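Local structure of beta sliding clamp (Borrelia burgdorferi, 6DJ8) at residues I167-H172 against V352-V357; G200-I205 against I348-E353; V183-D188 against L193-T198; L373-P378 against F383-M388. The protein probably forms a head-to-tail dimeric ring around DNA and tethers DNA polymerases and other proteins to it, giving them processivity. One frame throughout, in Å; residues are numbered along the deposited sequence. Where two conformers were deposited one is given.

In the fold
Contacts 1 and 2 bridge the central and C-terminal domains; contact 3 lies in the first and contact 4 in the second. Contacts 1 and 2 share helix 348-355, with centres about 6 Å apart. Contacts 3 and 4 are hairpins of one antiparallel sheet, and strand 202-211, used by contact 2, runs between them. S204 OG is a junction: it lies 2.9 Å from S170 OG of contact 1 and 2.8 Å from H385 ND1 of contact 4. S197 OG of contact 3 reaches I167 O of contact 1 at 2.6 Å. The bound peptide hydrogen-bonds with the backbone of G200 and packs on H201, M203 and T198; M388 packs on its backbone.

Contact 1 (I167-H172 against V352-V357); sequences IAFSAH and VEAISV
F169 meets E353 and A354 of helix 348-355, and V357 beyond them in the chain. It is the residue of 167-172 that carries the contact. Its CA lies 7.8 Å from the CA of E353, and the ring spans the gap. A chi1 of 76° sets CG between the backbone N and the carbonyl carbon and swings the ring toward the helix.

The tight part is apolar. The far end of the ring rests on the helix backbone, with F169 CZ 3.8 Å from A354 CA. V357 approaches the neighbouring ring atom obliquely, its CG1 3.9 Å from F169 CE1. E353 O lies over one flat side of the ring near its rim, and S170 OG near the rim of the opposite face. E353 O also accepts the S356 OG hydroxyl at 2.8 Å, a bond within 352-357.

The looser part is polar and watery. The E353 and F169 side chains run past one another, pointing opposite ways, with the carboxylate turned 67° from the ring. E353 OE1 comes within 3.5 Å of F169 CB but makes no direct hydrogen bond across the contact. A water bridges this side: it donates to F169 O at 2.6 Å and to E353 OE1 at 2.8 Å. The other oxygen, OE2, forms a salt bridge with R202.

The contact thus sets the loop after helix 157-167 against helix 348-355. F169 also touches R202 and S204 of strand 202-211, and its ring meets that of H385 on strand 383-387. Helix 284-294 packs on V352 and I355.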
# COMPACT_ATOMS: atom_id res chain seq x y z
N ILE A 167 0.12 -4.30 -25.43
CA ILE A 167 1.22 -5.17 -25.82
C ILE A 167 2.12 -5.53 -24.63
O ILE A 167 2.49 -6.70 -24.46
CB ILE A 167 2.04 -4.53 -26.96
CG1 ILE A 167 1.29 -4.65 -28.29
CG2 ILE A 167 3.39 -5.19 -27.08
CD1 ILE A 167 1.41 -6.03 -28.92
N ALA A 168 2.46 -4.55 -23.78
CA ALA A 168 3.53 -4.75 -22.81
C ALA A 168 3.26 -5.92 -21.87
O ALA A 168 4.15 -6.74 -21.61
CB ALA A 168 3.76 -3.46 -22.00
N PHE A 169 2.03 -6.03 -21.35
CA PHE A 169 1.77 -7.03 -20.32
C PHE A 169 1.95 -8.46 -20.81
O PHE A 169 2.19 -9.36 -19.99
CB PHE A 169 0.35 -6.84 -19.75
CG PHE A 169 -0.75 -7.35 -20.67
CD1 PHE A 169 -1.32 -6.52 -21.62
CD2 PHE A 169 -1.21 -8.67 -20.56
CE1 PHE A 169 -2.35 -7.00 -22.47
CE2 PHE A 169 -2.23 -9.14 -21.38
CZ PHE A 169 -2.79 -8.31 -22.35
N SER A 170 1.85 -8.71 -22.12
CA SER A 170 1.97 -10.07 -22.64
C SER A 170 3.41 -10.56 -22.78
O SER A 170 3.61 -11.77 -22.93
CB SER A 170 1.32 -10.18 -24.02
OG SER A 170 -0.08 -10.22 -23.93
N ALA A 171 4.40 -9.67 -22.80
CA ALA A 171 5.76 -10.14 -22.99
C ALA A 171 6.17 -10.99 -21.80
O ALA A 171 5.67 -10.82 -20.69
CB ALA A 171 6.73 -8.97 -23.18
N HIS A 172 7.07 -11.94 -22.04
CA HIS A 172 7.60 -12.70 -20.93
C HIS A 172 8.28 -11.76 -19.93
O HIS A 172 8.91 -10.76 -20.31
CB HIS A 172 8.59 -13.76 -21.43
CG HIS A 172 8.79 -14.87 -20.47
ND1 HIS A 172 9.50 -14.73 -19.29
CD2 HIS A 172 8.32 -16.14 -20.47
CE1 HIS A 172 9.47 -15.87 -18.63
NE2 HIS A 172 8.76 -16.74 -19.32
N VAL A 352 -7.86 -12.24 -16.59
CA VAL A 352 -8.13 -10.95 -15.96
C VAL A 352 -7.20 -9.88 -16.52
O VAL A 352 -7.64 -8.77 -16.84
CB VAL A 352 -7.99 -11.05 -14.43
CG1 VAL A 352 -8.00 -9.67 -13.79
CG2 VAL A 352 -9.10 -11.94 -13.83
N GLU A 353 -5.90 -10.19 -16.61
CA GLU A 353 -4.97 -9.20 -17.16
C GLU A 353 -5.38 -8.78 -18.55
O GLU A 353 -5.32 -7.60 -18.90
CB GLU A 353 -3.55 -9.75 -17.20
CG GLU A 353 -2.60 -9.10 -16.28
CD GLU A 353 -1.16 -9.32 -16.70
OE1 GLU A 353 -0.36 -8.34 -16.63
OE2 GLU A 353 -0.84 -10.47 -17.11
N ALA A 354 -5.77 -9.75 -19.39
CA ALA A 354 -6.10 -9.42 -20.76
C ALA A 354 -7.36 -8.56 -20.82
O ALA A 354 -7.36 -7.48 -21.42
CB ALA A 354 -6.26 -10.70 -21.59
N ILE A 355 -8.42 -8.97 -20.13
CA ILE A 355 -9.65 -8.20 -20.31
C ILE A 355 -9.53 -6.82 -19.68
O ILE A 355 -10.28 -5.91 -20.06
CB ILE A 355 -10.87 -8.96 -19.76
CG1 ILE A 355 -10.86 -8.95 -18.23
CG2 ILE A 355 -10.92 -10.37 -20.31
CD1 ILE A 355 -12.07 -9.64 -17.66
N SER A 356 -8.58 -6.61 -18.76
CA SER A 356 -8.45 -5.30 -18.15
C SER A 356 -7.97 -4.23 -19.12
O SER A 356 -8.07 -3.04 -18.81
CB SER A 356 -7.49 -5.37 -16.95
OG SER A 356 -6.13 -5.34 -17.40
N VAL A 357 -7.48 -4.59 -20.31
CA VAL A 357 -7.08 -3.56 -21.26
C VAL A 357 -8.18 -3.25 -22.27
O VAL A 357 -8.02 -2.30 -23.05
CB VAL A 357 -5.76 -3.93 -21.97
CG1 VAL A 357 -4.70 -4.29 -20.94
CG2 VAL A 357 -5.97 -5.07 -22.98
O HOH W 1 2.19 -8.99 -17.46

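Contact 2 (G200-I205 against I348-E353); sequences GHRMSI and ISYFVE
R202 and Y350 bring the end of the strand segment nearest to the helix, with their CA atoms 7.1 Å apart. R202 then reaches over the Y350 ring. Its CG sits almost squarely above one face, 3.8 Å from the ring centroid, in a CH-pi contact. The chain bends at chi2 (90°) and leads the guanidinium across the ring toward the helix. There the guanidinium turns one face to the ring, with R202 NH1 3.5 Å from Y350 CD1. The two planes are 42° apart, so this is not a flat stack.

Beyond the ring the guanidinium meets E353 end-on. NH1 and NH2 both donate to E353 OE2, each at 2.8 Å. Both bonds are bent, 138° at the hydrogen, because one acceptor is shared. NH2 meets the syn lone pair of OE2, while NH1 comes from above the carboxylate plane.

This salt bridge joins the central and C-terminal domains. Strand 202-211 lies in the sheet that continues through both. Helix 348-355 belongs to the C-terminal domain, and Y350 and E353 reach R202 from it. The same strand end borders the bound peptide: G200 makes backbone hydrogen bonds with it, and H201 and M203 pack on it.

A water gives NH1 another tie to the helix. It accepts from R202 NH1 at 2.9 Å and donates to Y350 O at 2.9 Å. H201 adds a smaller touch, its CB 3.7 Å from Y350 CE2, while its ring leads away from the helix. The Y350 hydroxyl is hydrogen-bonded to N199 ND2.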
# COMPACT_ATOMS: atom_id res chain seq x y z
N GLY A 200 4.74 -17.21 -24.41
CA GLY A 200 4.57 -18.61 -24.74
C GLY A 200 3.20 -19.16 -24.44
O GLY A 200 2.83 -20.21 -24.97
N HIS A 201 2.43 -18.50 -23.58
CA HIS A 201 1.11 -18.98 -23.21
C HIS A 201 -0.01 -18.03 -23.56
O HIS A 201 -1.13 -18.48 -23.85
CB HIS A 201 1.11 -19.29 -21.71
CG HIS A 201 2.09 -20.36 -21.35
ND1 HIS A 201 3.43 -20.10 -21.15
CD2 HIS A 201 1.94 -21.69 -21.17
CE1 HIS A 201 4.06 -21.23 -20.88
NE2 HIS A 201 3.17 -22.20 -20.87
N ARG A 202 0.25 -16.73 -23.55
CA ARG A 202 -0.69 -15.71 -23.94
C ARG A 202 0.06 -14.73 -24.83
O ARG A 202 1.28 -14.58 -24.72
CB ARG A 202 -1.34 -15.02 -22.72
CG ARG A 202 -0.39 -14.68 -21.55
CD ARG A 202 0.22 -13.29 -21.70
NE ARG A 202 0.99 -12.89 -20.50
CZ ARG A 202 0.44 -12.36 -19.42
NH1 ARG A 202 -0.89 -12.17 -19.39
NH2 ARG A 202 1.19 -12.02 -18.37
N MET A 203 -0.68 -14.08 -25.73
CA MET A 203 -0.05 -13.28 -26.77
C MET A 203 -0.96 -12.13 -27.18
O MET A 203 -2.16 -12.32 -27.37
CB MET A 203 0.27 -14.15 -28.02
CG MET A 203 0.60 -13.32 -29.26
SD MET A 203 0.91 -14.35 -30.75
CE MET A 203 2.37 -15.20 -30.26
N SER A 204 -0.36 -10.95 -27.36
CA SER A 204 -1.03 -9.79 -27.91
C SER A 204 -0.49 -9.47 -29.31
O SER A 204 0.71 -9.60 -29.58
CB SER A 204 -0.86 -8.59 -26.98
OG SER A 204 -1.70 -8.71 -25.82
N ILE A 205 -1.40 -9.09 -30.21
CA ILE A 205 -1.09 -8.67 -31.57
C ILE A 205 -1.81 -7.36 -31.85
O ILE A 205 -3.05 -7.32 -31.83
CB ILE A 205 -1.51 -9.73 -32.61
CG1 ILE A 205 -0.78 -11.04 -32.35
CG2 ILE A 205 -1.23 -9.23 -34.02
CD1 ILE A 205 -1.53 -12.24 -32.78
N ILE A 348 -6.55 -17.81 -14.71
CA ILE A 348 -7.40 -16.65 -14.41
C ILE A 348 -6.59 -15.36 -14.40
O ILE A 348 -7.13 -14.29 -14.73
CB ILE A 348 -8.14 -16.84 -13.06
CG1 ILE A 348 -9.22 -15.77 -12.93
CG2 ILE A 348 -7.17 -16.73 -11.89
CD1 ILE A 348 -10.21 -16.01 -11.76
N SER A 349 -5.31 -15.41 -14.03
CA SER A 349 -4.54 -14.16 -14.06
C SER A 349 -4.38 -13.66 -15.50
O SER A 349 -4.56 -12.47 -15.78
CB SER A 349 -3.18 -14.35 -13.39
OG SER A 349 -3.33 -14.58 -12.00
N TYR A 350 -4.10 -14.57 -16.43
CA TYR A 350 -4.01 -14.19 -17.85
C TYR A 350 -5.33 -13.60 -18.32
O TYR A 350 -5.37 -12.57 -18.99
CB TYR A 350 -3.64 -15.40 -18.70
CG TYR A 350 -2.25 -15.96 -18.49
CD1 TYR A 350 -1.27 -15.24 -17.82
CD2 TYR A 350 -1.92 -17.23 -18.98
CE1 TYR A 350 0.00 -15.76 -17.64
CE2 TYR A 350 -0.66 -17.76 -18.81
CZ TYR A 350 0.30 -17.02 -18.13
OH TYR A 350 1.55 -17.54 -17.96
N PHE A 351 -6.43 -14.28 -17.99
CA PHE A 351 -7.76 -13.84 -18.42
C PHE A 351 -8.04 -12.44 -17.90
O PHE A 351 -8.38 -11.53 -18.67
CB PHE A 351 -8.80 -14.85 -17.89
CG PHE A 351 -10.14 -14.84 -18.60
CD1 PHE A 351 -10.33 -14.14 -19.79
CD2 PHE A 351 -11.20 -15.56 -18.07
CE1 PHE A 351 -11.58 -14.15 -20.42
CE2 PHE A 351 -12.46 -15.59 -18.72
CZ PHE A 351 -12.65 -14.88 -19.88
N VAL A 352 -7.86 -12.24 -16.59
CA VAL A 352 -8.13 -10.95 -15.96
C VAL A 352 -7.20 -9.88 -16.52
O VAL A 352 -7.64 -8.77 -16.84
CB VAL A 352 -7.99 -11.05 -14.43
CG1 VAL A 352 -8.00 -9.67 -13.79
CG2 VAL A 352 -9.10 -11.94 -13.83
N GLU A 353 -5.90 -10.19 -16.61
CA GLU A 353 -4.97 -9.20 -17.16
C GLU A 353 -5.38 -8.78 -18.55
O GLU A 353 -5.32 -7.60 -18.90
CB GLU A 353 -3.55 -9.75 -17.20
CG GLU A 353 -2.60 -9.10 -16.28
CD GLU A 353 -1.16 -9.32 -16.70
OE1 GLU A 353 -0.36 -8.34 -16.63
OE2 GLU A 353 -0.84 -10.47 -17.11
O HOH W 2 -3.19 -12.83 -20.96

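Contact 3 (V183-D188 against L193-T198); sequences VYFSKD and LLLVST
The hairpin of strands 182-187 and 192-198 pairs Y184 with V196 and S186 with L194. Both are antiparallel hydrogen-bonded pairs. Y184 N donates to V196 O at 2.9 Å, and V196 N returns a bond to Y184 O at 3.0 Å. S186 N reaches L194 O at 2.8 Å. The return bond, L194 N to S186 O, is 2.7 Å, but its donor stands 36° out of the carbonyl plane. F185 with L195 and K187 with L193 are non-hydrogen-bonded pairs.

F185 and L195 run alongside each other. Both place CG beside the backbone N (chi1 -73° and -77°), which brings L195 CG over the rim of one face of the ring. It lies 4.1 Å from the F185 ring centroid, in a CH-pi contact. L193 CD1 comes to the ring edge, 4.2 Å from F185 CD2.

On the face of Y184, S186, L194 and V196, S186 CB meets L194 CD2 at 3.9 Å. Y184 OH is hydrogen-bonded to N217 OD1, and its ring stacks on Y265. This is a two-stranded antiparallel hairpin, with V183 and L195 against helix 157-167, in the central domain of the DnaN fold, where sheets pack against helices.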
# COMPACT_ATOMS: atom_id res chain seq x y z
N VAL A 183 9.37 -7.01 -27.30
CA VAL A 183 8.23 -6.68 -28.14
C VAL A 183 8.72 -6.77 -29.58
O VAL A 183 9.76 -6.20 -29.92
CB VAL A 183 7.71 -5.27 -27.83
CG1 VAL A 183 6.59 -4.91 -28.78
CG2 VAL A 183 7.24 -5.20 -26.36
N TYR A 184 8.01 -7.54 -30.41
CA TYR A 184 8.43 -7.79 -31.79
C TYR A 184 7.76 -6.79 -32.73
O TYR A 184 6.53 -6.68 -32.75
CB TYR A 184 8.10 -9.23 -32.19
CG TYR A 184 8.49 -9.61 -33.60
CD1 TYR A 184 9.76 -9.33 -34.08
CD2 TYR A 184 7.60 -10.31 -34.43
CE1 TYR A 184 10.14 -9.70 -35.39
CE2 TYR A 184 7.97 -10.68 -35.72
CZ TYR A 184 9.24 -10.37 -36.20
OH TYR A 184 9.62 -10.73 -37.46
N PHE A 185 8.57 -6.06 -33.48
CA PHE A 185 8.09 -5.14 -34.50
C PHE A 185 8.20 -5.78 -35.88
O PHE A 185 9.30 -6.18 -36.29
CB PHE A 185 8.89 -3.84 -34.49
CG PHE A 185 8.58 -2.96 -33.32
CD1 PHE A 185 9.03 -3.29 -32.05
CD2 PHE A 185 7.80 -1.82 -33.49
CE1 PHE A 185 8.72 -2.46 -30.96
CE2 PHE A 185 7.49 -1.01 -32.41
CZ PHE A 185 7.96 -1.33 -31.15
N SER A 186 7.09 -5.84 -36.60
CA SER A 186 7.08 -6.42 -37.94
C SER A 186 6.09 -5.63 -38.80
O SER A 186 5.55 -4.61 -38.37
CB SER A 186 6.74 -7.91 -37.86
OG SER A 186 7.30 -8.62 -38.94
N LYS A 187 5.83 -6.16 -40.00
CA LYS A 187 4.95 -5.59 -41.01
C LYS A 187 4.02 -6.68 -41.51
O LYS A 187 4.47 -7.80 -41.75
CB LYS A 187 5.78 -5.07 -42.21
CG LYS A 187 5.61 -3.62 -42.55
CD LYS A 187 6.78 -3.15 -43.39
CE LYS A 187 6.97 -3.97 -44.64
NZ LYS A 187 8.02 -3.37 -45.52
N ASP A 188 2.73 -6.36 -41.67
CA ASP A 188 1.79 -7.36 -42.18
C ASP A 188 1.87 -7.41 -43.70
O ASP A 188 2.71 -6.76 -44.32
CB ASP A 188 0.36 -7.11 -41.68
CG ASP A 188 -0.27 -5.85 -42.28
OD1 ASP A 188 0.35 -5.14 -43.10
OD2 ASP A 188 -1.45 -5.61 -41.96
N LEU A 193 2.67 -1.53 -40.00
CA LEU A 193 3.48 -1.83 -38.83
C LEU A 193 2.69 -2.64 -37.81
O LEU A 193 1.55 -2.30 -37.47
CB LEU A 193 3.99 -0.54 -38.22
CG LEU A 193 4.79 -0.76 -36.96
CD1 LEU A 193 6.09 -1.48 -37.32
CD2 LEU A 193 5.07 0.58 -36.31
N LEU A 194 3.32 -3.67 -37.27
CA LEU A 194 2.64 -4.61 -36.40
C LEU A 194 3.51 -4.93 -35.19
O LEU A 194 4.73 -5.12 -35.31
CB LEU A 194 2.31 -5.87 -37.22
CG LEU A 194 1.89 -7.17 -36.57
CD1 LEU A 194 0.95 -7.90 -37.49
CD2 LEU A 194 3.15 -7.97 -36.39
N LEU A 195 2.88 -4.98 -34.02
CA LEU A 195 3.54 -5.33 -32.77
C LEU A 195 2.97 -6.64 -32.23
O LEU A 195 1.75 -6.86 -32.26
CB LEU A 195 3.37 -4.23 -31.72
CG LEU A 195 4.27 -3.01 -31.89
CD1 LEU A 195 3.85 -2.13 -33.07
CD2 LEU A 195 4.33 -2.21 -30.62
N VAL A 196 3.85 -7.51 -31.75
CA VAL A 196 3.47 -8.80 -31.18
C VAL A 196 4.22 -8.98 -29.87
O VAL A 196 5.40 -8.61 -29.77
CB VAL A 196 3.79 -9.96 -32.14
CG1 VAL A 196 3.50 -11.31 -31.49
CG2 VAL A 196 3.00 -9.80 -33.44
N SER A 197 3.56 -9.54 -28.86
CA SER A 197 4.27 -9.95 -27.65
C SER A 197 3.66 -11.22 -27.11
O SER A 197 2.45 -11.45 -27.22
CB SER A 197 4.24 -8.86 -26.57
OG SER A 197 2.91 -8.55 -26.22
N THR A 198 4.49 -12.04 -26.46
CA THR A 198 3.99 -13.28 -25.89
C THR A 198 4.97 -13.78 -24.84
O THR A 198 6.16 -13.46 -24.87
CB THR A 198 3.82 -14.36 -26.96
OG1 THR A 198 3.27 -15.55 -26.38
CG2 THR A 198 5.20 -14.70 -27.54

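Contact 4 (L373-P378 against F383-M388); sequences LKLSEP and FTHLIM
Backbone bonds come first: L373 pairs with I387 and L375 with H385, both as antiparallel hydrogen-bonded pairs. L373 N donates to I387 O at 2.9 Å, and I387 N to L373 O at 2.9 Å. L375 N to H385 O is shorter, 2.6 Å, and almost straight at 174°. H385 N answers to L375 O at 3.0 Å. Between these pairs, L386 CA makes a CA-H...O contact of 3.2 Å with L373 O.

Apolar contacts lie on both faces. On one, K374 uses the aliphatic part of its chain. CG is anti to the backbone N (chi1 174°), which carries the chain past two methyls. K374 CB lies 3.7 Å from L386 CD2, and K374 CD is 3.9 Å from T384 CG2. On the other face L375 CD2 meets I387 CD1 at 4.0 Å. I387 CD1 also sits at the edge of the H385 ring, in its plane.

Several polar ends find partners elsewhere. H385 ND1 is hydrogen-bonded to S204 OG, and S376 OG to E364. E377 OE2 forms a salt bridge with R166. The two strands are therefore joined by main-chain bonds and aliphatic carbon, while H385, S376 and E377 OE2 link the hairpin to its surroundings.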
# COMPACT_ATOMS: atom_id res chain seq x y z
N LEU A 373 -7.83 -19.76 -27.06
CA LEU A 373 -8.91 -18.81 -26.86
C LEU A 373 -8.50 -17.46 -27.44
O LEU A 373 -7.40 -16.98 -27.17
CB LEU A 373 -9.21 -18.68 -25.36
CG LEU A 373 -10.60 -18.30 -24.91
CD1 LEU A 373 -11.54 -19.43 -25.23
CD2 LEU A 373 -10.61 -18.02 -23.41
N LYS A 374 -9.38 -16.86 -28.22
CA LYS A 374 -9.11 -15.57 -28.84
C LYS A 374 -10.03 -14.51 -28.24
O LYS A 374 -11.25 -14.70 -28.20
CB LYS A 374 -9.29 -15.62 -30.35
CG LYS A 374 -9.16 -14.25 -31.02
CD LYS A 374 -9.03 -14.40 -32.54
CE LYS A 374 -10.38 -14.32 -33.23
NZ LYS A 374 -11.12 -13.07 -32.89
N LEU A 375 -9.43 -13.43 -27.77
CA LEU A 375 -10.15 -12.29 -27.22
C LEU A 375 -10.00 -11.10 -28.13
O LEU A 375 -8.89 -10.76 -28.53
CB LEU A 375 -9.62 -11.91 -25.83
CG LEU A 375 -10.03 -12.68 -24.58
CD1 LEU A 375 -9.93 -14.16 -24.79
CD2 LEU A 375 -9.16 -12.20 -23.35
N SER A 376 -11.12 -10.43 -28.41
CA SER A 376 -11.09 -9.24 -29.24
C SER A 376 -12.28 -8.35 -28.89
O SER A 376 -13.24 -8.79 -28.24
CB SER A 376 -11.14 -9.61 -30.72
OG SER A 376 -12.24 -10.46 -30.96
N GLU A 377 -12.20 -7.11 -29.35
CA GLU A 377 -13.23 -6.09 -29.27
C GLU A 377 -14.06 -6.13 -30.55
O GLU A 377 -13.51 -6.31 -31.64
CB GLU A 377 -12.61 -4.70 -29.11
CG GLU A 377 -12.05 -4.43 -27.72
CD GLU A 377 -11.24 -3.13 -27.62
OE1 GLU A 377 -10.66 -2.71 -28.64
OE2 GLU A 377 -11.18 -2.54 -26.51
N PRO A 378 -15.39 -6.03 -30.42
CA PRO A 378 -16.24 -5.91 -31.61
C PRO A 378 -15.85 -4.68 -32.41
O PRO A 378 -15.59 -3.61 -31.86
CB PRO A 378 -17.66 -5.80 -31.05
CG PRO A 378 -17.60 -6.54 -29.74
CD PRO A 378 -16.22 -6.18 -29.21
N PHE A 383 -6.65 -5.40 -32.91
CA PHE A 383 -6.15 -6.00 -31.68
C PHE A 383 -6.66 -7.42 -31.52
O PHE A 383 -7.87 -7.68 -31.63
CB PHE A 383 -6.53 -5.14 -30.47
CG PHE A 383 -6.12 -5.72 -29.16
CD1 PHE A 383 -4.82 -6.17 -28.95
CD2 PHE A 383 -7.02 -5.79 -28.11
CE1 PHE A 383 -4.44 -6.69 -27.72
CE2 PHE A 383 -6.65 -6.29 -26.89
CZ PHE A 383 -5.36 -6.75 -26.69
N THR A 384 -5.74 -8.35 -31.26
CA THR A 384 -6.07 -9.73 -30.96
C THR A 384 -5.27 -10.18 -29.74
O THR A 384 -4.07 -9.92 -29.67
CB THR A 384 -5.76 -10.65 -32.15
OG1 THR A 384 -6.60 -10.29 -33.24
CG2 THR A 384 -6.00 -12.10 -31.80
N HIS A 385 -5.94 -10.84 -28.81
CA HIS A 385 -5.27 -11.47 -27.68
C HIS A 385 -5.63 -12.95 -27.62
O HIS A 385 -6.82 -13.32 -27.67
CB HIS A 385 -5.59 -10.80 -26.35
CG HIS A 385 -4.71 -11.26 -25.23
ND1 HIS A 385 -3.43 -10.79 -25.05
CD2 HIS A 385 -4.92 -12.19 -24.27
CE1 HIS A 385 -2.89 -11.39 -23.99
NE2 HIS A 385 -3.78 -12.24 -23.50
N LEU A 386 -4.61 -13.79 -27.51
CA LEU A 386 -4.75 -15.23 -27.50
C LEU A 386 -4.28 -15.76 -26.16
O LEU A 386 -3.28 -15.27 -25.61
CB LEU A 386 -3.93 -15.87 -28.63
CG LEU A 386 -4.19 -15.35 -30.05
CD1 LEU A 386 -3.22 -16.00 -31.04
CD2 LEU A 386 -5.64 -15.60 -30.49
N ILE A 387 -5.00 -16.75 -25.64
CA ILE A 387 -4.64 -17.41 -24.39
C ILE A 387 -4.75 -18.91 -24.62
O ILE A 387 -5.81 -19.41 -25.01
CB ILE A 387 -5.55 -16.98 -23.23
CG1 ILE A 387 -5.49 -15.46 -23.04
CG2 ILE A 387 -5.14 -17.70 -21.95
CD1 ILE A 387 -6.52 -14.91 -22.05
N MET A 388 -3.65 -19.62 -24.39
CA MET A 388 -3.70 -21.07 -24.50
C MET A 388 -4.42 -21.64 -23.29
O MET A 388 -4.17 -21.21 -22.15
CB MET A 388 -2.29 -21.66 -24.63
CG MET A 388 -2.25 -23.12 -25.08
SD MET A 388 -2.87 -23.38 -26.76
CE MET A 388 -2.63 -25.15 -26.98